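PDB 5ZH8: protein FmtA from Staphylococcus aureus, which releases D-alanine from wall teichoic acid and lipoteichoic acid by ester hydrolysis, affecting methicillin resistance, autolysis in the presence of Triton X-100 and cell wall structure. Local coordinates for residues A[75-79]-A[381-385]; A[213-217]-A[281-285]; A[360-364]-A[375-379]. All coordinates share one frame; numbering follows the deposited sequence.

Contact 1: residues A[75-79]-A[381-385]; sequences KYKKI and DILKQ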
# COMPACT_ATOMS: atom_id res chain seq x y z
N LYS A 75 29.36 -1.18 9.15
CA LYS A 75 28.13 -0.45 8.86
C LYS A 75 27.41 -1.05 7.65
O LYS A 75 26.24 -1.41 7.73
CB LYS A 75 28.41 1.00 8.50
CG LYS A 75 28.92 1.89 9.62
CD LYS A 75 29.11 3.32 9.14
CE LYS A 75 29.78 3.42 7.78
NZ LYS A 75 30.37 4.77 7.53
N TYR A 76 28.13 -1.12 6.54
CA TYR A 76 27.57 -1.51 5.25
C TYR A 76 27.32 -3.00 5.18
O TYR A 76 26.38 -3.44 4.51
CB TYR A 76 28.48 -1.06 4.11
CG TYR A 76 28.62 0.44 4.06
CD1 TYR A 76 27.51 1.25 3.80
CD2 TYR A 76 29.84 1.06 4.28
CE1 TYR A 76 27.63 2.63 3.77
CE2 TYR A 76 29.97 2.44 4.24
CZ TYR A 76 28.86 3.21 3.99
OH TYR A 76 28.97 4.59 3.96
N LYS A 77 28.15 -3.78 5.86
CA LYS A 77 27.92 -5.21 5.98
C LYS A 77 26.59 -5.48 6.67
O LYS A 77 25.83 -6.36 6.27
CB LYS A 77 29.05 -5.87 6.75
CG LYS A 77 28.91 -7.38 6.82
CD LYS A 77 30.16 -8.05 7.36
CE LYS A 77 29.93 -9.55 7.55
NZ LYS A 77 29.29 -10.19 6.36
N LYS A 78 26.33 -4.71 7.72
CA LYS A 78 25.12 -4.81 8.51
C LYS A 78 23.91 -4.45 7.66
O LYS A 78 22.86 -5.08 7.76
CB LYS A 78 25.21 -3.87 9.72
CG LYS A 78 24.57 -4.37 11.00
CD LYS A 78 24.72 -3.33 12.12
CE LYS A 78 25.25 -3.88 13.45
NZ LYS A 78 24.23 -4.44 14.38
N ILE A 79 24.06 -3.43 6.82
CA ILE A 79 22.98 -2.96 5.94
C ILE A 79 22.68 -4.03 4.90
O ILE A 79 21.53 -4.43 4.72
CB ILE A 79 23.36 -1.64 5.24
CG1 ILE A 79 23.45 -0.49 6.25
CG2 ILE A 79 22.35 -1.28 4.16
CD1 ILE A 79 24.24 0.72 5.77
N ASP A 381 19.25 3.26 13.09
CA ASP A 381 19.79 2.15 13.88
C ASP A 381 21.21 1.78 13.47
O ASP A 381 22.10 1.71 14.32
CB ASP A 381 18.87 0.93 13.83
CG ASP A 381 17.48 1.21 14.40
OD1 ASP A 381 17.34 2.13 15.24
OD2 ASP A 381 16.51 0.52 14.01
N ILE A 382 21.44 1.57 12.18
CA ILE A 382 22.75 1.10 11.74
C ILE A 382 23.76 2.25 11.62
O ILE A 382 24.83 2.19 12.22
CB ILE A 382 22.66 0.33 10.41
CG1 ILE A 382 21.75 -0.90 10.59
CG2 ILE A 382 24.05 -0.09 9.95
CD1 ILE A 382 21.54 -1.73 9.34
N LEU A 383 23.41 3.28 10.87
CA LEU A 383 24.29 4.44 10.70
C LEU A 383 24.27 5.42 11.87
O LEU A 383 25.09 6.33 11.93
CB LEU A 383 23.96 5.18 9.40
CG LEU A 383 24.07 4.36 8.10
CD1 LEU A 383 23.66 5.23 6.92
CD2 LEU A 383 25.46 3.81 7.89
N LYS A 384 23.31 5.26 12.79
CA LYS A 384 23.24 6.03 14.04
C LYS A 384 23.18 7.54 13.83
O LYS A 384 23.90 8.31 14.48
CB LYS A 384 24.39 5.64 14.97
CG LYS A 384 24.38 4.18 15.35
CD LYS A 384 25.57 3.81 16.22
CE LYS A 384 26.87 3.76 15.44
NZ LYS A 384 27.92 2.95 16.13
N GLN A 385 22.31 7.97 12.92
CA GLN A 385 22.15 9.38 12.57
C GLN A 385 20.93 10.04 13.20
O GLN A 385 20.51 11.11 12.79
CB GLN A 385 22.08 9.54 11.05
CG GLN A 385 23.34 9.06 10.35
CD GLN A 385 24.56 9.83 10.79
OE1 GLN A 385 24.70 11.01 10.49
NE2 GLN A 385 25.45 9.17 11.52
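Ile382 points its CB toward the helical segment 75-79, and every carbon beyond it meets something there. From CB one branch ends at once in CG2, which lies anti to the backbone N; this methyl sits 3.4 Å from Lys75 O and 3.8 Å from Ile79 CG1. The other branch begins at CG1, and the aliphatic part of Lys78 runs along it, with Lys78 CD 4.1 Å from Ile382 CG1. An extended second torsion (chi2 178°) then carries the tip to Ile79, where Ile382 CD1 comes within 3.9 Å of Ile79 CA and also touches Ile79 CG1.

The contact joins helix 74-85 to the C-terminal helix 371-382, on which Ile382 lies; the two pack side by side on one face of the central sheet, as in serine beta-lactamases and penicillin-binding proteins. Leu383, the next residue, adds one methyl: its CD2 lies 3.9 Å from Ile79 CD1 and 3.9 Å from Lys75 CD, crossing both side chains at about a right angle. Beyond CD, the Lys75 chain ends in NZ, which forms a salt bridge with Glu96 and a hydrogen bond with Tyr359.

Contact 2: residues A[213-217]-A[281-285]; sequences DGNYL and QYYGA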
# COMPACT_ATOMS: atom_id res chain seq x y z
N ASP A 213 -0.90 15.75 -5.76
CA ASP A 213 -0.05 15.75 -6.95
C ASP A 213 -0.40 16.92 -7.86
O ASP A 213 0.48 17.53 -8.46
CB ASP A 213 -0.20 14.45 -7.74
CG ASP A 213 0.40 13.26 -7.05
OD1 ASP A 213 1.14 13.45 -6.07
OD2 ASP A 213 0.13 12.12 -7.49
N GLY A 214 -1.70 17.22 -7.95
CA GLY A 214 -2.21 18.30 -8.78
C GLY A 214 -1.52 19.63 -8.59
O GLY A 214 -1.29 20.35 -9.56
N ASN A 215 -1.18 19.97 -7.34
CA ASN A 215 -0.48 21.22 -7.06
C ASN A 215 0.77 21.31 -7.92
O ASN A 215 0.99 22.31 -8.59
CB ASN A 215 -0.09 21.32 -5.59
CG ASN A 215 -1.27 21.62 -4.68
OD1 ASN A 215 -2.12 22.47 -4.96
ND2 ASN A 215 -1.30 20.92 -3.54
N TYR A 216 1.60 20.27 -7.89
CA TYR A 216 2.86 20.30 -8.62
C TYR A 216 2.70 20.07 -10.13
O TYR A 216 3.62 20.39 -10.89
CB TYR A 216 3.88 19.34 -7.99
CG TYR A 216 4.59 19.98 -6.81
CD1 TYR A 216 3.88 20.35 -5.67
CD2 TYR A 216 5.95 20.25 -6.85
CE1 TYR A 216 4.51 20.94 -4.60
CE2 TYR A 216 6.59 20.85 -5.78
CZ TYR A 216 5.86 21.20 -4.66
OH TYR A 216 6.49 21.81 -3.59
N LEU A 217 1.55 19.56 -10.56
CA LEU A 217 1.22 19.54 -11.99
C LEU A 217 0.94 20.96 -12.50
O LEU A 217 1.37 21.32 -13.59
CB LEU A 217 0.02 18.62 -12.28
CG LEU A 217 0.23 17.14 -11.99
CD1 LEU A 217 -1.07 16.38 -12.20
CD2 LEU A 217 1.34 16.55 -12.84
N GLN A 281 0.63 12.49 -18.56
CA GLN A 281 -0.01 13.66 -17.97
C GLN A 281 0.61 14.06 -16.62
O GLN A 281 0.12 14.97 -15.96
CB GLN A 281 -1.51 13.37 -17.78
CG GLN A 281 -1.86 12.61 -16.50
CD GLN A 281 -3.09 11.73 -16.64
OE1 GLN A 281 -4.03 11.83 -15.86
NE2 GLN A 281 -3.07 10.84 -17.63
N TYR A 282 1.69 13.39 -16.23
CA TYR A 282 2.26 13.53 -14.89
C TYR A 282 3.64 14.19 -14.87
O TYR A 282 4.45 13.92 -13.97
CB TYR A 282 2.30 12.16 -14.19
CG TYR A 282 1.38 12.08 -12.99
CD1 TYR A 282 1.78 12.56 -11.75
CD2 TYR A 282 0.10 11.56 -13.11
CE1 TYR A 282 0.94 12.51 -10.65
CE2 TYR A 282 -0.75 11.50 -12.02
CZ TYR A 282 -0.33 11.98 -10.79
OH TYR A 282 -1.17 11.91 -9.71
N TYR A 283 3.90 15.07 -15.83
CA TYR A 283 5.18 15.78 -15.89
C TYR A 283 5.31 16.73 -14.71
O TYR A 283 4.58 17.71 -14.62
CB TYR A 283 5.33 16.53 -17.21
CG TYR A 283 5.74 15.63 -18.36
CD1 TYR A 283 4.78 14.89 -19.05
CD2 TYR A 283 7.07 15.52 -18.75
CE1 TYR A 283 5.15 14.06 -20.10
CE2 TYR A 283 7.44 14.69 -19.79
CZ TYR A 283 6.47 13.97 -20.47
OH TYR A 283 6.81 13.15 -21.52
N GLY A 284 6.23 16.41 -13.80
CA GLY A 284 6.52 17.26 -12.65
C GLY A 284 6.06 16.71 -11.31
O GLY A 284 6.52 17.17 -10.27
N ALA A 285 5.14 15.75 -11.34
CA ALA A 285 4.60 15.15 -10.10
C ALA A 285 4.83 13.64 -9.98
O ALA A 285 4.32 13.00 -9.06
CB ALA A 285 3.11 15.46 -9.98
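With chi1 of -71°, Asp213 places its carboxylate anti to its own carbonyl carbon and beside its backbone N, while Tyr282, at an unusual chi1 of -114°, swings its ring so that the hydroxyl reaches that carboxylate. The setting is the active-site region of the serine beta-lactamase fold, inferred from sequence: Asp213 probably occupies the third position of the family's Tyr-x-Asn motif, here Tyr-Asn-Asp, and its OD1 forms a salt bridge with Lys130, probably the lysine of the SxxK motif. The other oxygen, OD2, accepts a hydrogen bond from Tyr282 OH at 2.6 Å through its anti lone pair. OD2 lies at the edge of the tyrosine ring, near its plane, and the carboxylate is turned 84° against the ring. Each oxygen therefore has its own partner, which should limit rotation of the carboxylate.

Next to this pair Leu217 CD2 packs on a methyl and on backbone carbonyls: 3.5 Å from Ala285 CB, 3.7 Å from Gln281 O and 3.9 Å from Tyr283 O. Tyr283 and Gly284 hold the central positions of a type II beta turn closed by Ala285 N to Tyr282 O; Gly284 O bonds to Thr133 OG1. Asp213 O lies 3.7 Å from Ala285 CB.

Contact 3: residues A[360-364]-A[375-379]; sequences VVVLA and IKHIY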
# COMPACT_ATOMS: atom_id res chain seq x y z
N VAL A 360 23.82 10.37 2.54
CA VAL A 360 22.62 10.39 1.72
C VAL A 360 22.25 8.94 1.44
O VAL A 360 23.01 8.22 0.80
CB VAL A 360 22.80 11.14 0.38
CG1 VAL A 360 21.48 11.20 -0.38
CG2 VAL A 360 23.34 12.55 0.62
N VAL A 361 21.10 8.53 1.96
CA VAL A 361 20.64 7.15 1.84
C VAL A 361 19.44 7.14 0.90
O VAL A 361 18.42 7.75 1.20
CB VAL A 361 20.23 6.56 3.21
CG1 VAL A 361 19.89 5.08 3.08
CG2 VAL A 361 21.33 6.77 4.23
N VAL A 362 19.59 6.45 -0.23
CA VAL A 362 18.53 6.35 -1.23
C VAL A 362 18.13 4.89 -1.33
O VAL A 362 18.96 4.03 -1.63
CB VAL A 362 19.00 6.83 -2.62
CG1 VAL A 362 17.83 6.89 -3.61
CG2 VAL A 362 19.71 8.18 -2.52
N LEU A 363 16.85 4.60 -1.06
CA LEU A 363 16.36 3.23 -1.05
C LEU A 363 15.16 3.11 -1.99
O LEU A 363 14.12 3.73 -1.77
CB LEU A 363 15.97 2.83 0.38
CG LEU A 363 15.88 1.33 0.65
CD1 LEU A 363 17.26 0.69 0.54
CD2 LEU A 363 15.27 1.04 2.02
N ALA A 364 15.34 2.31 -3.04
CA ALA A 364 14.32 2.14 -4.07
C ALA A 364 13.72 0.74 -4.00
O ALA A 364 14.44 -0.26 -4.02
CB ALA A 364 14.91 2.40 -5.44
N ILE A 375 14.43 2.18 5.60
CA ILE A 375 15.34 3.32 5.52
C ILE A 375 15.61 3.93 6.90
O ILE A 375 16.70 4.44 7.15
CB ILE A 375 14.83 4.38 4.51
CG1 ILE A 375 15.96 5.29 4.03
CG2 ILE A 375 13.69 5.20 5.10
CD1 ILE A 375 15.60 6.16 2.85
N LYS A 376 14.63 3.85 7.80
CA LYS A 376 14.82 4.30 9.19
C LYS A 376 15.82 3.42 9.90
O LYS A 376 16.70 3.91 10.61
CB LYS A 376 13.52 4.28 9.97
CG LYS A 376 12.59 5.44 9.67
CD LYS A 376 11.24 5.22 10.33
CE LYS A 376 10.36 6.47 10.26
NZ LYS A 376 9.47 6.62 11.46
N HIS A 377 15.69 2.12 9.71
CA HIS A 377 16.56 1.17 10.37
C HIS A 377 17.99 1.40 9.92
O HIS A 377 18.92 1.29 10.71
CB HIS A 377 16.11 -0.25 10.06
CG HIS A 377 16.97 -1.29 10.70
ND1 HIS A 377 17.02 -1.48 12.06
CD2 HIS A 377 17.80 -2.21 10.16
CE1 HIS A 377 17.85 -2.46 12.34
NE2 HIS A 377 18.33 -2.93 11.21
N ILE A 378 18.18 1.73 8.65
CA ILE A 378 19.51 1.99 8.11
C ILE A 378 20.07 3.31 8.65
O ILE A 378 21.20 3.37 9.12
CB ILE A 378 19.47 2.00 6.57
CG1 ILE A 378 19.22 0.57 6.06
CG2 ILE A 378 20.75 2.57 5.99
CD1 ILE A 378 19.00 0.48 4.56
N TYR A 379 19.27 4.36 8.59
CA TYR A 379 19.71 5.70 8.95
C TYR A 379 19.87 5.88 10.47
O TYR A 379 20.88 6.40 10.95
CB TYR A 379 18.71 6.71 8.39
CG TYR A 379 19.08 8.17 8.55
CD1 TYR A 379 19.93 8.80 7.66
CD2 TYR A 379 18.53 8.93 9.59
CE1 TYR A 379 20.24 10.14 7.79
CE2 TYR A 379 18.83 10.26 9.74
CZ TYR A 379 19.68 10.87 8.84
OH TYR A 379 19.97 12.21 8.99
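Val361 and Leu363 face Ile375, Ile378 and Tyr379 where the last strand of the central antiparallel sheet, 359-365, packs against the C-terminal helix 371-382, as in the serine beta-lactamase and penicillin-binding protein fold. The short axes approach to 9.6 Å and their N-to-C directions differ by 154°, so after leaving the strand the chain returns across it as a helix, nearly antiparallel.

Methyl-to-methylene and methyl-to-methyl contacts make up most of the interface. Val361 CG1 is its hub: it lies 3.9 Å from Ile378 CG2 and 4.0 Å from Ile375 CG1. Val361 and Ile375 lie alongside each other, pointing opposite ways, whereas Ile378 crosses the valine at a slant. With CG1 anti to the backbone N (chi1 -159°) and a nearly extended chi2, Ile375 reaches the sheet, its CD1 coming 4.2 Å from Leu363 CB.

Contacts between side chain and backbone form a second group. Ile375 CD1 stops 3.6 Å from Val361 O, and Leu363 CD2 lies 3.8 Å from Ile375 N; no hydrogen bond joins the two segments. The strand's own backbone is tied instead to its neighbours in the sheet, Val361 pairing with Tyr354 and Val362 with Ala93. The other face of the strand belongs to helix 292-303, on which Val360 and Val362 pack.

The aromatic contribution is a single edge contact. Tyr379 OH is hydrogen-bonded to Thr338 O, and Val361 CG2 meets the ring at its edge, near its plane, 4.2 Å from Tyr379 CD1.

Contacts 1 and 3 are adjoining parts of one layer: their centres lie 10 Å apart, and both draw on helix 371-382. At the junction Leu383 N is 2.8 Å from Ile378 O and Gln385 N is 2.9 Å from Tyr379 O, both probable hydrogen bonds, while Leu383 CD1 packs on Val361 CG2 at 3.9 Å. Contact 2 stands across the chain's centre, its own centre 35 Å from that of contact 1 and 25 Å from that of contact 3. Asp213 of contact 2 bonds to the probable SxxK lysine, Lys130, whereas contacts 1 and 3 stay about 24 and 15 Å, nearest atoms, from contact 2. In sequence, contact 1 encloses both others.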